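Side-chain contacts in putative Acetyltransferase from the GNAT family (Novosphingobium aromaticivorans DSM 12444, PDB 3EC4), which probably transfers an acyl group, such as acetyl from acetyl-CoA, to an acceptor, as members of the GNAT family do: residues T165-E168 and Y169-R172; R32-P35 and A36-P39. One frame throughout, in Å; residues are numbered along the deposited sequence.

In the fold
Both contacts are local turns, each in its own continuous run of chain, their centres about 28 Å apart. Contact 1 sits in the connection between strand 157-165 and helix 174-188, on the surface about 21 Å from the centre of the chain. Contact 2, partly buried and about 12 Å from that centre, joins the two short strands 30-32 and 41-43. No strand or helix is shared between them. In each, an arginine reaches back or forward to a backbone carbonyl, but at 165-172 the arginines and two waters work among largely exposed residues around a single buried tyrosine. At 32-39 an aspartate organises the turn, and a leucine packs tightly on a buried glycine.

Contact 1: T165-E168 and Y169-R172; sequences TWPE and YRGR
Arg170 grips the carbonyl oxygen of Thr165 side-on with two nitrogens. NH2, 2.9 Å from Thr165 O, comes almost in line with the carbonyl bond, whereas NE approaches above its plane. The chain is extended (chi2 179°), and the flat guanidinium lies with one face over Pro167 CA. Within the same loop, Tyr169 N bonds to Trp166 O (2.9 Å) and Arg170 N to Pro167 O (3.1 Å), closing two overlapping turns; Pro167, with its ring-fixed phi, is second in the first and opens the next. One water accepts from Arg172 NE and donates to Glu168 O and Arg170 O; Arg172 NH2 adds a weak bond to Glu168 O. Glu168 CG stands over one face of the Tyr169 ring in a CH-pi contact (3.9 Å to the centroid), while Trp166 CB meets Tyr169 CD2 at 3.7 Å. A second water joins Tyr169 OH to Glu168 OE2. Replacing Tyr169 with alanine would probably leave that water without its hydroxyl partner and Glu168 CG and Trp166 CB without the ring they pack on. Following strand 157-165, this loop is consistent with the start of the R/Q-x-x-G-x-G/A signature of GNAT motif A, whose backbone amides in relatives bind the pyrophosphate of acetyl-CoA.

Contact 2: R32-P35 and A36-P39; sequences RLDP and AYGP
The Arg32 guanidinium is flanked on one face by Pro35 CG and on the opposite face by Pro39 O, both offset toward its rim, while Gly38 O lies at its edge, in plane. There NH1 donates to a lone pair of Gly38 O at 3.0 Å. The side chain bends at chi2 (70°), which brings its guanidinium back toward Gly38 and Pro39. Asp34 shapes the turn: with CG opposite the backbone N (chi1 -180°), OD1 meets Ala36 N at 2.9 Å from above the carboxylate plane, an Asx turn. Tyr37 N donates to Asp34 O (2.8 Å), closing a type I beta turn with Pro35 and Ala36 at its corners, the first of which suits a proline ring; Gly38 N adds a second, i+4 bond to Asp34 O (3.2 Å). This turn lies in the connection of the antiparallel pair 30-32 and 41-43. Leu33 crosses Tyr37 at about a right angle, its CD1 touching Tyr37 CB at 3.8 Å. Its other methyl, CD2, presses tightly on Gly38 CA (3.5 Å), where a beta carbon would clash, so glycine fits. The Tyr37 ring passes Asp34 obliquely, CD1 lying 3.8 Å from Asp34 CB, and stands edge-to-face with Tyr131, while Tyr37 O is hydrogen-bonded to Thr128 OG1.

Contact 1: T165-E168 and Y169-R172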
loop_
_atom_site.group_PDB
_atom_site.type_symbol
_atom_site.label_atom_id
_atom_site.label_comp_id
_atom_site.label_asym_id
_atom_site.label_seq_id
_atom_site.Cartn_x
_atom_site.Cartn_y
_atom_site.Cartn_z
ATOM N N THR A 165 13.855 4.112 -0.876
ATOM C CA THR A 165 15.069 4.903 -0.788
ATOM C C THR A 165 16.022 4.329 -1.826
ATOM O O THR A 165 16.137 3.099 -1.927
ATOM C CB THR A 165 15.735 4.798 0.627
ATOM O OG1 THR A 165 14.790 5.169 1.656
ATOM C CG2 THR A 165 16.965 5.684 0.724
ATOM N N TRP A 166 16.663 5.184 -2.627
ATOM C CA TRP A 166 17.703 4.682 -3.556
ATOM C C TRP A 166 18.766 4.017 -2.680
ATOM O O TRP A 166 19.085 4.513 -1.615
ATOM C CB TRP A 166 18.396 5.817 -4.330
ATOM C CG TRP A 166 17.532 6.473 -5.357
ATOM C CD1 TRP A 166 16.924 7.716 -5.266
ATOM C CD2 TRP A 166 17.139 5.932 -6.609
ATOM N NE1 TRP A 166 16.169 7.949 -6.393
ATOM C CE2 TRP A 166 16.309 6.887 -7.243
ATOM C CE3 TRP A 166 17.393 4.727 -7.261
ATOM C CZ2 TRP A 166 15.757 6.671 -8.499
ATOM C CZ3 TRP A 166 16.842 4.518 -8.499
ATOM C CH2 TRP A 166 16.059 5.494 -9.116
ATOM N N PRO A 167 19.351 2.910 -3.159
ATOM C CA PRO A 167 20.429 2.231 -2.436
ATOM C C PRO A 167 21.535 3.142 -1.982
ATOM O O PRO A 167 21.970 3.025 -0.815
ATOM C CB PRO A 167 20.934 1.214 -3.445
ATOM C CG PRO A 167 19.781 0.901 -4.269
ATOM C CD PRO A 167 19.007 2.213 -4.397
ATOM N N GLU A 168 21.958 4.084 -2.826
ATOM C CA GLU A 168 23.034 4.985 -2.470
ATOM C C GLU A 168 22.721 5.955 -1.316
ATOM O O GLU A 168 23.656 6.567 -0.759
ATOM C CB GLU A 168 23.555 5.762 -3.690
ATOM C CG GLU A 168 22.528 6.600 -4.410
ATOM C CD GLU A 168 21.842 5.901 -5.562
ATOM O OE1 GLU A 168 21.536 4.676 -5.456
ATOM O OE2 GLU A 168 21.531 6.611 -6.557
ATOM N N TYR A 169 21.439 6.104 -0.962
ATOM C CA TYR A 169 21.050 6.932 0.189
ATOM C C TYR A 169 20.520 6.143 1.392
ATOM O O TYR A 169 19.926 6.726 2.331
ATOM C CB TYR A 169 20.002 7.969 -0.212
ATOM C CG TYR A 169 20.453 8.788 -1.387
ATOM C CD1 TYR A 169 21.574 9.612 -1.307
ATOM C CD2 TYR A 169 19.770 8.720 -2.582
ATOM C CE1 TYR A 169 21.997 10.347 -2.426
ATOM C CE2 TYR A 169 20.165 9.458 -3.692
ATOM C CZ TYR A 169 21.274 10.255 -3.616
ATOM O OH TYR A 169 21.625 10.953 -4.741
ATOM N N ARG A 170 20.710 4.839 1.363
ATOM C CA ARG A 170 20.257 3.981 2.460
ATOM C C ARG A 170 21.190 4.089 3.654
ATOM O O ARG A 170 22.313 4.605 3.554
ATOM C CB ARG A 170 20.069 2.551 1.988
ATOM C CG ARG A 170 18.828 2.436 1.172
ATOM C CD ARG A 170 18.618 1.073 0.661
ATOM N NE ARG A 170 17.558 1.077 -0.347
ATOM C CZ ARG A 170 17.290 0.075 -1.177
ATOM N NH1 ARG A 170 17.995 -1.051 -1.120
ATOM N NH2 ARG A 170 16.316 0.192 -2.063
ATOM N N GLY A 171 20.678 3.668 4.809
ATOM C CA GLY A 171 21.443 3.704 6.036
ATOM C C GLY A 171 21.627 5.085 6.599
ATOM O O GLY A 171 22.513 5.271 7.443
ATOM N N ARG A 172 20.785 6.050 6.189
ATOM C CA ARG A 172 20.846 7.428 6.735
ATOM C C ARG A 172 19.601 7.840 7.530
ATOM O O ARG A 172 19.460 8.991 7.887
ATOM C CB ARG A 172 20.973 8.454 5.614
ATOM C CG ARG A 172 22.105 8.176 4.678
ATOM C CD ARG A 172 22.341 9.369 3.804
ATOM N NE ARG A 172 23.184 8.969 2.688
ATOM C CZ ARG A 172 23.805 9.814 1.872
ATOM N NH1 ARG A 172 23.696 11.118 2.044
ATOM N NH2 ARG A 172 24.527 9.332 0.872
HETATM O O HOH W 1 21.785 9.177 -7.011
HETATM O O HOH W 2 24.065 6.209 2.058
#

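Contact 2: R32-P35 and A36-P39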
loop_
_atom_site.group_PDB
_atom_site.type_symbol
_atom_site.label_atom_id
_atom_site.label_comp_id
_atom_site.label_asym_id
_atom_site.label_seq_id
_atom_site.Cartn_x
_atom_site.Cartn_y
_atom_site.Cartn_z
ATOM N N ARG A 32 -12.516 -3.594 -8.093
ATOM C CA ARG A 32 -11.207 -3.517 -8.759
ATOM C C ARG A 32 -10.692 -2.106 -8.718
ATOM O O ARG A 32 -11.389 -1.181 -9.097
ATOM C CB ARG A 32 -11.365 -3.995 -10.205
ATOM C CG ARG A 32 -10.172 -3.758 -11.149
ATOM C CD ARG A 32 -9.039 -4.660 -10.761
ATOM N NE ARG A 32 -7.909 -4.801 -11.719
ATOM C CZ ARG A 32 -6.762 -4.102 -11.657
ATOM N NH1 ARG A 32 -6.575 -3.112 -10.762
ATOM N NH2 ARG A 32 -5.785 -4.379 -12.515
ATOM N N LEU A 33 -9.505 -1.921 -8.155
ATOM C CA LEU A 33 -8.908 -0.608 -8.112
ATOM C C LEU A 33 -8.637 -0.169 -9.557
ATOM O O LEU A 33 -8.188 -0.954 -10.411
ATOM C CB LEU A 33 -7.618 -0.634 -7.265
ATOM C CG LEU A 33 -6.735 0.610 -7.155
ATOM C CD1 LEU A 33 -7.449 1.738 -6.464
ATOM C CD2 LEU A 33 -5.395 0.224 -6.490
ATOM N N ASP A 34 -8.905 1.096 -9.828
ATOM C CA ASP A 34 -8.504 1.679 -11.095
ATOM C C ASP A 34 -7.035 1.278 -11.329
ATOM O O ASP A 34 -6.191 1.566 -10.513
ATOM C CB ASP A 34 -8.661 3.182 -10.989
ATOM C CG ASP A 34 -8.279 3.922 -12.247
ATOM O OD1 ASP A 34 -7.545 3.390 -13.110
ATOM O OD2 ASP A 34 -8.696 5.078 -12.330
ATOM N N PRO A 35 -6.739 0.581 -12.443
ATOM C CA PRO A 35 -5.354 0.204 -12.754
ATOM C C PRO A 35 -4.321 1.328 -12.797
ATOM O O PRO A 35 -3.107 1.034 -12.639
ATOM C CB PRO A 35 -5.463 -0.444 -14.125
ATOM C CG PRO A 35 -6.874 -0.918 -14.190
ATOM C CD PRO A 35 -7.687 0.027 -13.416
ATOM N N ALA A 36 -4.754 2.577 -12.989
ATOM C CA ALA A 36 -3.852 3.706 -12.935
ATOM C C ALA A 36 -3.287 3.861 -11.525
ATOM O O ALA A 36 -2.189 4.394 -11.338
ATOM C CB ALA A 36 -4.571 5.009 -13.368
ATOM N N TYR A 37 -4.077 3.461 -10.539
ATOM C CA TYR A 37 -3.661 3.519 -9.142
ATOM C C TYR A 37 -2.934 2.269 -8.672
ATOM O O TYR A 37 -2.017 2.358 -7.895
ATOM C CB TYR A 37 -4.834 3.815 -8.246
ATOM C CG TYR A 37 -5.376 5.210 -8.354
ATOM C CD1 TYR A 37 -6.136 5.604 -9.433
ATOM C CD2 TYR A 37 -5.162 6.123 -7.332
ATOM C CE1 TYR A 37 -6.678 6.895 -9.502
ATOM C CE2 TYR A 37 -5.707 7.415 -7.387
ATOM C CZ TYR A 37 -6.448 7.786 -8.474
ATOM O OH TYR A 37 -6.936 9.076 -8.525
ATOM N N GLY A 38 -3.345 1.089 -9.112
ATOM C CA GLY A 38 -2.677 -0.111 -8.635
ATOM C C GLY A 38 -3.396 -1.374 -9.053
ATOM O O GLY A 38 -4.418 -1.304 -9.741
ATOM N N PRO A 39 -2.828 -2.533 -8.686
ATOM C CA PRO A 39 -3.317 -3.808 -9.202
ATOM C C PRO A 39 -4.344 -4.569 -8.321
ATOM O O PRO A 39 -4.603 -5.762 -8.554
ATOM C CB PRO A 39 -2.031 -4.608 -9.264
ATOM C CG PRO A 39 -1.330 -4.174 -8.005
ATOM C CD PRO A 39 -1.610 -2.711 -7.879
#